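Local coordinates for protein fructuronate-tagaturonate epimerase UxaE from Cohnella laeviribosi in complex with 1 glycerol (Cohnella laeviribosi, PDB 6IL9) that probably interconverts fructuronate and tagaturonate by epimerisation, using a zinc ion held in a TIM-barrel fold, at residues S283-A288 and D334-K339; R388-Y393 and S455-E460. One frame throughout, in Å; residues are numbered along the deposited sequence.

Interaction 1. Residues S283-A288 and D334-K339; sequences SHFLVA and DRFGYK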
ATOM      1  N   SER A 283      22.337   6.396 -11.434  1.00 24.97           N
ATOM      2  CA  SER A 283      22.467   6.174  -9.995  1.00 19.85           C
ATOM      3  C   SER A 283      21.772   4.885  -9.588  1.00 21.69           C
ATOM      4  O   SER A 283      22.284   4.122  -8.759  1.00 20.37           O
ATOM      5  CB  SER A 283      21.882   7.357  -9.231  1.00 24.61           C
ATOM      6  OG  SER A 283      22.403   8.577  -9.719  1.00 26.51           O
ATOM      7  N   HIS A 284      20.597   4.638 -10.166  1.00 21.74           N
ATOM      8  CA  HIS A 284      19.874   3.386  -9.947  1.00 20.16           C
ATOM      9  C   HIS A 284      20.753   2.183 -10.277  1.00 22.65           C
ATOM     10  O   HIS A 284      20.837   1.223  -9.497  1.00 20.02           O
ATOM     11  CB  HIS A 284      18.603   3.433 -10.804  1.00 21.06           C
ATOM     12  CG  HIS A 284      17.792   2.173 -10.811  1.00 21.85           C
ATOM     13  ND1 HIS A 284      16.744   1.991 -11.688  1.00 22.06           N
ATOM     14  CD2 HIS A 284      17.854   1.048 -10.061  1.00 21.72           C
ATOM     15  CE1 HIS A 284      16.193   0.809 -11.476  1.00 21.01           C
ATOM     16  NE2 HIS A 284      16.852   0.212 -10.499  1.00 23.13           N
ATOM     17  N   PHE A 285      21.433   2.224 -11.425  1.00 21.05           N
ATOM     18  CA  PHE A 285      22.345   1.145 -11.788  1.00 21.15           C
ATOM     19  C   PHE A 285      23.403   0.924 -10.712  1.00 22.37           C
ATOM     20  O   PHE A 285      23.697  -0.216 -10.338  1.00 19.37           O
ATOM     21  CB  PHE A 285      23.018   1.444 -13.130  1.00 23.13           C
ATOM     22  CG  PHE A 285      23.959   0.362 -13.577  1.00 20.84           C
ATOM     23  CD1 PHE A 285      23.484  -0.760 -14.251  1.00 19.50           C
ATOM     24  CD2 PHE A 285      25.319   0.446 -13.314  1.00 23.62           C
ATOM     25  CE1 PHE A 285      24.343  -1.762 -14.657  1.00 20.90           C
ATOM     26  CE2 PHE A 285      26.177  -0.551 -13.708  1.00 20.39           C
ATOM     27  CZ  PHE A 285      25.691  -1.667 -14.385  1.00 27.69           C
ATOM     28  N   LEU A 286      24.018   2.005 -10.228  1.00 22.35           N
ATOM     29  CA  LEU A 286      25.082   1.850  -9.238  1.00 21.90           C
ATOM     30  C   LEU A 286      24.549   1.237  -7.944  1.00 19.21           C
ATOM     31  O   LEU A 286      25.167   0.325  -7.380  1.00 20.15           O
ATOM     32  CB  LEU A 286      25.739   3.203  -8.961  1.00 21.80           C
ATOM     33  CG  LEU A 286      26.874   3.201  -7.928  1.00 23.85           C
ATOM     34  CD1 LEU A 286      28.021   4.085  -8.417  1.00 27.28           C
ATOM     35  CD2 LEU A 286      26.372   3.706  -6.593  1.00 23.98           C
ATOM     36  N   VAL A 287      23.403   1.722  -7.467  1.00 19.84           N
ATOM     37  CA  VAL A 287      22.818   1.183  -6.242  1.00 19.12           C
ATOM     38  C   VAL A 287      22.549  -0.307  -6.405  1.00 18.94           C
ATOM     39  O   VAL A 287      22.961  -1.125  -5.575  1.00 17.44           O
ATOM     40  CB  VAL A 287      21.536   1.953  -5.876  1.00 19.70           C
ATOM     41  CG1 VAL A 287      20.779   1.236  -4.738  1.00 20.11           C
ATOM     42  CG2 VAL A 287      21.864   3.400  -5.504  1.00 20.51           C
ATOM     43  N   ALA A 288      21.887  -0.681  -7.505  1.00 17.56           N
ATOM     44  CA  ALA A 288      21.545  -2.085  -7.721  1.00 17.00           C
ATOM     45  C   ALA A 288      22.795  -2.938  -7.859  1.00 17.50           C
ATOM     46  O   ALA A 288      22.891  -4.016  -7.265  1.00 18.23           O
ATOM     47  CB  ALA A 288      20.664  -2.226  -8.970  1.00 19.37           C
ATOM     48  N   ASP A 334      15.385  -5.291 -15.193  1.00 13.19           N
ATOM     49  CA  ASP A 334      15.436  -6.567 -15.907  1.00 13.70           C
ATOM     50  C   ASP A 334      16.828  -7.178 -15.811  1.00 13.96           C
ATOM     51  O   ASP A 334      16.973  -8.393 -15.630  1.00 16.85           O
ATOM     52  CB  ASP A 334      15.045  -6.368 -17.377  1.00 14.76           C
ATOM     53  CG  ASP A 334      13.535  -6.175 -17.580  1.00 16.39           C
ATOM     54  OD1 ASP A 334      12.744  -6.441 -16.649  1.00 18.24           O
ATOM     55  OD2 ASP A 334      13.135  -5.751 -18.688  1.00 18.89           O
ATOM     56  N   ARG A 335      17.858  -6.344 -15.922  1.00 13.69           N
ATOM     57  CA  ARG A 335      19.233  -6.827 -15.854  1.00 15.53           C
ATOM     58  C   ARG A 335      19.496  -7.561 -14.545  1.00 16.84           C
ATOM     59  O   ARG A 335      20.108  -8.636 -14.539  1.00 17.49           O
ATOM     60  CB  ARG A 335      20.189  -5.643 -16.024  1.00 18.66           C
ATOM     61  CG  ARG A 335      21.558  -5.776 -15.332  1.00 25.15           C
ATOM     62  CD  ARG A 335      22.536  -6.595 -16.126  1.00 30.02           C
ATOM     63  NE  ARG A 335      23.845  -6.682 -15.458  1.00 28.72           N
ATOM     64  CZ  ARG A 335      24.140  -7.539 -14.476  1.00 25.29           C
ATOM     65  NH1 ARG A 335      23.230  -8.382 -14.033  1.00 22.87           N
ATOM     66  NH2 ARG A 335      25.357  -7.544 -13.934  1.00 31.08           N
ATOM     67  N   PHE A 336      19.019  -7.009 -13.431  1.00 15.63           N
ATOM     68  CA  PHE A 336      19.345  -7.526 -12.109  1.00 14.39           C
ATOM     69  C   PHE A 336      18.262  -8.425 -11.522  1.00 17.19           C
ATOM     70  O   PHE A 336      18.526  -9.103 -10.516  1.00 19.36           O
ATOM     71  CB  PHE A 336      19.630  -6.361 -11.151  1.00 16.64           C
ATOM     72  CG  PHE A 336      20.903  -5.629 -11.463  1.00 18.94           C
ATOM     73  CD1 PHE A 336      22.123  -6.274 -11.359  1.00 16.82           C
ATOM     74  CD2 PHE A 336      20.880  -4.309 -11.883  1.00 18.07           C
ATOM     75  CE1 PHE A 336      23.315  -5.612 -11.661  1.00 18.97           C
ATOM     76  CE2 PHE A 336      22.056  -3.642 -12.181  1.00 20.62           C
ATOM     77  CZ  PHE A 336      23.280  -4.298 -12.074  1.00 19.73           C
ATOM     78  N   GLY A 337      17.052  -8.430 -12.094  1.00 14.65           N
ATOM     79  CA  GLY A 337      16.041  -9.422 -11.785  1.00 15.65           C
ATOM     80  C   GLY A 337      14.885  -8.939 -10.923  1.00 13.75           C
ATOM     81  O   GLY A 337      13.868  -9.636 -10.842  1.00 15.50           O
ATOM     82  N   TYR A 338      15.021  -7.801 -10.239  1.00 14.85           N
ATOM     83  CA  TYR A 338      13.934  -7.306  -9.405  1.00 15.40           C
ATOM     84  C   TYR A 338      12.961  -6.510 -10.272  1.00 16.81           C
ATOM     85  O   TYR A 338      13.181  -6.314 -11.471  1.00 17.23           O
ATOM     86  CB  TYR A 338      14.493  -6.461  -8.251  1.00 13.64           C
ATOM     87  CG  TYR A 338      15.353  -5.317  -8.722  1.00 15.02           C
ATOM     88  CD1 TYR A 338      14.784  -4.112  -9.139  1.00 15.04           C
ATOM     89  CD2 TYR A 338      16.743  -5.437  -8.755  1.00 14.77           C
ATOM     90  CE1 TYR A 338      15.577  -3.076  -9.593  1.00 15.94           C
ATOM     91  CE2 TYR A 338      17.536  -4.400  -9.189  1.00 17.55           C
ATOM     92  CZ  TYR A 338      16.942  -3.227  -9.613  1.00 14.28           C
ATOM     93  OH  TYR A 338      17.747  -2.204 -10.055  1.00 17.49           O
ATOM     94  N   LYS A 339      11.861  -6.050  -9.667  1.00 14.00           N
ATOM     95  CA  LYS A 339      10.827  -5.294 -10.369  1.00 14.91           C
ATOM     96  C   LYS A 339      10.891  -3.822  -9.993  1.00 14.92           C
ATOM     97  O   LYS A 339      11.269  -3.471  -8.876  1.00 15.85           O
ATOM     98  CB  LYS A 339       9.423  -5.809 -10.017  1.00 15.51           C
ATOM     99  CG  LYS A 339       9.261  -7.311 -10.051  1.00 19.48           C
ATOM    100  CD  LYS A 339       7.793  -7.684  -9.983  1.00 19.10           C
ATOM    101  CE  LYS A 339       7.144  -7.276  -8.677  1.00 16.34           C
ATOM    102  NZ  LYS A 339       5.768  -7.895  -8.548  1.00 19.59           N
TER

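Interaction 2. Residues R388-Y393 and S455-E460; sequences RRMHQY and SLFRDE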
ATOM      1  N   ARG A 388     -20.375  17.445   3.838  1.00 20.39           N
ATOM      2  CA  ARG A 388     -20.139  18.879   4.036  1.00 21.72           C
ATOM      3  C   ARG A 388     -19.377  19.142   5.327  1.00 20.94           C
ATOM      4  O   ARG A 388     -18.436  19.948   5.353  1.00 22.01           O
ATOM      5  CB  ARG A 388     -21.460  19.650   4.053  1.00 21.39           C
ATOM      6  CG  ARG A 388     -22.216  19.642   2.752  1.00 20.94           C
ATOM      7  CD  ARG A 388     -23.482  20.527   2.828  1.00 27.36           C
ATOM      8  NE  ARG A 388     -24.216  20.449   1.573  1.00 24.19           N
ATOM      9  CZ  ARG A 388     -23.993  21.231   0.520  1.00 23.85           C
ATOM     10  NH1 ARG A 388     -23.068  22.187   0.568  1.00 26.46           N
ATOM     11  NH2 ARG A 388     -24.692  21.048  -0.581  1.00 25.13           N
ATOM     12  N   ARG A 389     -19.767  18.473   6.413  1.00 20.81           N
ATOM     13  CA  ARG A 389     -19.064  18.667   7.675  1.00 18.78           C
ATOM     14  C   ARG A 389     -17.613  18.210   7.583  1.00 21.89           C
ATOM     15  O   ARG A 389     -16.710  18.876   8.111  1.00 21.23           O
ATOM     16  CB  ARG A 389     -19.803  17.934   8.792  1.00 22.25           C
ATOM     17  CG  ARG A 389     -21.157  18.565   9.118  1.00 25.99           C
ATOM     18  CD  ARG A 389     -21.889  17.768  10.172  1.00 28.14           C
ATOM     19  NE  ARG A 389     -21.024  17.520  11.316  1.00 29.85           N
ATOM     20  CZ  ARG A 389     -20.773  16.318  11.822  1.00 27.51           C
ATOM     21  NH1 ARG A 389     -21.335  15.238  11.289  1.00 29.32           N
ATOM     22  NH2 ARG A 389     -19.965  16.200  12.865  1.00 27.18           N
ATOM     23  N   MET A 390     -17.367  17.069   6.926  1.00 22.19           N
ATOM     24  CA  MET A 390     -15.999  16.562   6.785  1.00 17.93           C
ATOM     25  C   MET A 390     -15.162  17.466   5.881  1.00 18.83           C
ATOM     26  O   MET A 390     -13.993  17.741   6.177  1.00 19.11           O
ATOM     27  CB  MET A 390     -16.022  15.125   6.240  1.00 19.35           C
ATOM     28  CG  MET A 390     -16.666  14.098   7.186  1.00 18.98           C
ATOM     29  SD  MET A 390     -16.693  12.359   6.597  1.00 15.04           S
ATOM     30  CE  MET A 390     -14.943  11.961   6.608  1.00 22.93           C
ATOM     31  N   HIS A 391     -15.742  17.925   4.771  1.00 18.84           N
ATOM     32  CA  HIS A 391     -15.017  18.779   3.832  1.00 18.43           C
ATOM     33  C   HIS A 391     -14.635  20.098   4.496  1.00 22.03           C
ATOM     34  O   HIS A 391     -13.487  20.550   4.398  1.00 20.16           O
ATOM     35  CB  HIS A 391     -15.896  18.981   2.589  1.00 18.22           C
ATOM     36  CG  HIS A 391     -15.337  19.902   1.540  1.00 20.83           C
ATOM     37  ND1 HIS A 391     -15.158  19.501   0.229  1.00 19.38           N
ATOM     38  CD2 HIS A 391     -14.993  21.214   1.581  1.00 21.29           C
ATOM     39  CE1 HIS A 391     -14.709  20.518  -0.485  1.00 18.15           C
ATOM     40  NE2 HIS A 391     -14.593  21.568   0.312  1.00 20.68           N
ATOM     41  N   GLN A 392     -15.575  20.700   5.230  1.00 21.36           N
ATOM     42  CA  GLN A 392     -15.290  21.967   5.900  1.00 22.64           C
ATOM     43  C   GLN A 392     -14.213  21.800   6.966  1.00 21.86           C
ATOM     44  O   GLN A 392     -13.332  22.657   7.112  1.00 20.44           O
ATOM     45  CB  GLN A 392     -16.575  22.535   6.509  1.00 23.96           C
ATOM     46  CG  GLN A 392     -16.454  23.993   6.940  1.00 30.68           C
ATOM     47  CD  GLN A 392     -16.021  24.914   5.808  1.00 28.73           C
ATOM     48  OE1 GLN A 392     -16.621  24.924   4.726  1.00 30.35           O
ATOM     49  NE2 GLN A 392     -14.976  25.702   6.056  1.00 33.44           N
ATOM     50  N   TYR A 393     -14.260  20.691   7.713  1.00 21.82           N
ATOM     51  CA  TYR A 393     -13.240  20.413   8.715  1.00 19.75           C
ATOM     52  C   TYR A 393     -11.873  20.243   8.068  1.00 21.70           C
ATOM     53  O   TYR A 393     -10.869  20.766   8.568  1.00 21.60           O
ATOM     54  CB  TYR A 393     -13.624  19.159   9.501  1.00 19.62           C
ATOM     55  CG  TYR A 393     -12.843  18.897  10.771  1.00 21.42           C
ATOM     56  CD1 TYR A 393     -11.688  18.125  10.754  1.00 20.64           C
ATOM     57  CD2 TYR A 393     -13.297  19.364  11.997  1.00 22.52           C
ATOM     58  CE1 TYR A 393     -10.981  17.863  11.906  1.00 23.56           C
ATOM     59  CE2 TYR A 393     -12.599  19.100  13.157  1.00 22.49           C
ATOM     60  CZ  TYR A 393     -11.448  18.355  13.112  1.00 25.35           C
ATOM     61  OH  TYR A 393     -10.755  18.089  14.273  1.00 26.39           O
ATOM     62  N   SER A 455     -16.678  10.558  18.844  1.00 32.48           N
ATOM     63  CA  SER A 455     -16.133  10.852  17.523  1.00 29.46           C
ATOM     64  C   SER A 455     -16.962  11.929  16.838  1.00 26.63           C
ATOM     65  O   SER A 455     -18.189  11.977  16.965  1.00 28.05           O
ATOM     66  CB  SER A 455     -16.067   9.585  16.662  1.00 30.57           C
ATOM     67  OG  SER A 455     -17.328   9.277  16.107  1.00 33.05           O
ATOM     68  N   LEU A 456     -16.268  12.820  16.124  1.00 26.11           N
ATOM     69  CA  LEU A 456     -16.943  13.891  15.410  1.00 25.77           C
ATOM     70  C   LEU A 456     -17.502  13.401  14.079  1.00 24.50           C
ATOM     71  O   LEU A 456     -18.621  13.763  13.705  1.00 25.11           O
ATOM     72  CB  LEU A 456     -15.978  15.060  15.210  1.00 23.66           C
ATOM     73  CG  LEU A 456     -16.516  16.384  14.662  1.00 25.39           C
ATOM     74  CD1 LEU A 456     -17.641  16.976  15.525  1.00 28.16           C
ATOM     75  CD2 LEU A 456     -15.376  17.395  14.516  1.00 26.82           C
ATOM     76  N   PHE A 457     -16.750  12.563  13.363  1.00 23.65           N
ATOM     77  CA  PHE A 457     -17.214  12.003  12.096  1.00 23.87           C
ATOM     78  C   PHE A 457     -17.115  10.493  12.000  1.00 20.19           C
ATOM     79  O   PHE A 457     -17.869   9.903  11.217  1.00 21.17           O
ATOM     80  CB  PHE A 457     -16.422  12.581  10.910  1.00 22.63           C
ATOM     81  CG  PHE A 457     -16.240  14.065  10.961  1.00 19.64           C
ATOM     82  CD1 PHE A 457     -17.325  14.912  10.831  1.00 25.44           C
ATOM     83  CD2 PHE A 457     -14.979  14.605  11.124  1.00 22.02           C
ATOM     84  CE1 PHE A 457     -17.160  16.281  10.873  1.00 25.56           C
ATOM     85  CE2 PHE A 457     -14.801  15.970  11.171  1.00 22.85           C
ATOM     86  CZ  PHE A 457     -15.893  16.813  11.043  1.00 22.74           C
ATOM     87  N   ARG A 458     -16.217   9.851  12.748  1.00 23.13           N
ATOM     88  CA  ARG A 458     -15.793   8.497  12.400  1.00 22.54           C
ATOM     89  C   ARG A 458     -16.928   7.487  12.526  1.00 21.19           C
ATOM     90  O   ARG A 458     -17.096   6.626  11.654  1.00 19.28           O
ATOM     91  CB  ARG A 458     -14.608   8.094  13.270  1.00 23.39           C
ATOM     92  CG  ARG A 458     -14.054   6.729  12.925  1.00 24.48           C
ATOM     93  CD  ARG A 458     -12.913   6.377  13.853  1.00 28.88           C
ATOM     94  NE  ARG A 458     -12.274   5.124  13.482  1.00 31.76           N
ATOM     95  CZ  ARG A 458     -12.759   3.922  13.779  1.00 36.08           C
ATOM     96  NH1 ARG A 458     -13.895   3.809  14.459  1.00 38.04           N
ATOM     97  NH2 ARG A 458     -12.104   2.832  13.402  1.00 35.65           N
ATOM     98  N   ASP A 459     -17.715   7.562  13.600  1.00 21.97           N
ATOM     99  CA  ASP A 459     -18.785   6.584  13.783  1.00 24.27           C
ATOM    100  C   ASP A 459     -19.830   6.690  12.683  1.00 22.25           C
ATOM    101  O   ASP A 459     -20.249   5.676  12.110  1.00 23.42           O
ATOM    102  CB  ASP A 459     -19.437   6.761  15.156  1.00 27.55           C
ATOM    103  CG  ASP A 459     -18.504   6.405  16.287  1.00 33.01           C
ATOM    104  OD1 ASP A 459     -17.640   5.524  16.087  1.00 36.32           O
ATOM    105  OD2 ASP A 459     -18.629   7.013  17.375  1.00 41.18           O
ATOM    106  N   GLU A 460     -20.272   7.913  12.370  1.00 22.29           N
ATOM    107  CA  GLU A 460     -21.253   8.068  11.307  1.00 19.61           C
ATOM    108  C   GLU A 460     -20.666   7.696   9.952  1.00 20.82           C
ATOM    109  O   GLU A 460     -21.375   7.147   9.106  1.00 18.23           O
ATOM    110  CB  GLU A 460     -21.800   9.495  11.275  1.00 23.24           C
ATOM    111  CG  GLU A 460     -22.950   9.641  10.306  1.00 23.20           C
ATOM    112  CD  GLU A 460     -23.539  11.050  10.257  1.00 27.25           C
ATOM    113  OE1 GLU A 460     -23.021  11.957  10.945  1.00 28.27           O
ATOM    114  OE2 GLU A 460     -24.521  11.233   9.509  1.00 27.78           O
TER
HETATM  115  O   HOH W   1     -23.306  14.697   9.910  1.00 29.75           O

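Interaction 1. Residues S283-A288 and D334-K339
Tyr338 and His284 join through one short hydrogen bond, Tyr338 OH to His284 NE2 at 2.6 Å, and either side could supply the proton. Followed outward from CB, the tyrosine starts with CG wedged between its backbone N and carbonyl carbon (chi1 56°), a torsion that sends the ring toward helix 281-293. Along the ring, CE2 lies 3.8 Å from Ala288 CB, whereas CE1 and CZ each approach His284 NE2. At the tip, OH meets NE2 near the imidazole plane and also touches Ala288 CB. The two rings therefore meet rim to rim, planes 43° apart, with neither over the other's face. In the TIM barrel this joins the helix following strand 267-271 to the turn that leads from helix 319-336 into strand 339-342. Gly337, with positive phi, makes that turn just after the helix; a side chain there would jam against the preceding carbonyl O. Phe336, the last helical residue, sets CD2 3.6 Å from Ala288 CB and CZ 3.8 Å from Phe285 CE1; the phenyl planes meet obliquely at 47°. On the far nitrogen of the imidazole, His284 ND1 is hydrogen-bonded to His329 ND1, so the imidazole is held at both nitrogens, which probably restricts its rotation.

Interaction 2. Residues R388-Y393 and S455-E460
Arg389 reaches from helix 384-402 to the carbonyl of Leu456, its NH2 donating to Leu456 O over 2.9 Å with an N-H...O angle of 155°. The donor stands 37° out of the carbonyl plane, so the bond misses the lone-pair direction. NH1 serves a water at 2.5 Å, which in turn donates to Glu460 OE1; the direct NH1 to OE1 salt bridge is long, at 3.7 Å. A bend at chi3 turns the guanidinium so that one face lies over Phe457 CE1. Replacing Arg389 with an alanine would probably leave Leu456 O without this donor and Glu460 without its nearby positive charge. Within 455-460, Ser455 OG accepts from Asp459 N at 3.1 Å and gives a weak bond to Asp459 OD2, tying the first turn of helix 458-467 to the residues before it. The apolar part of the contact centres on Phe457: Met390 CG makes a CH-pi contact over one face, 4.1 Å from the centroid, Met390 SD lies oblique to the ring at 5.4 Å from that centroid, and the ring edge points at the face of Tyr393, planes 78° apart. The evidence identifies a T-shaped aromatic pair with a Met-aromatic contact, seating the N-cap residue of helix 458-467 against helix 384-402.

Interactions 1 and 2 lie on opposite sides of the chain's centre, their own centres about 45 Å apart and their nearest atoms about 30 Å apart; they share no helix or strand. Four of the five touching residues of 283-288 and 334-339 are buried, and that contact belongs to the outer layer of the barrel, where a helix meets the turn leading into a strand. Interaction 2 joins helices that follow the last barrel strand and is only partly buried, with two of six touching residues enclosed. The chemistry differs accordingly: a single hydrogen bond between a histidine and a tyrosine amid aromatic contacts in interaction 1, against charged groups and a bridging water at the rim of an aromatic centre in interaction 2.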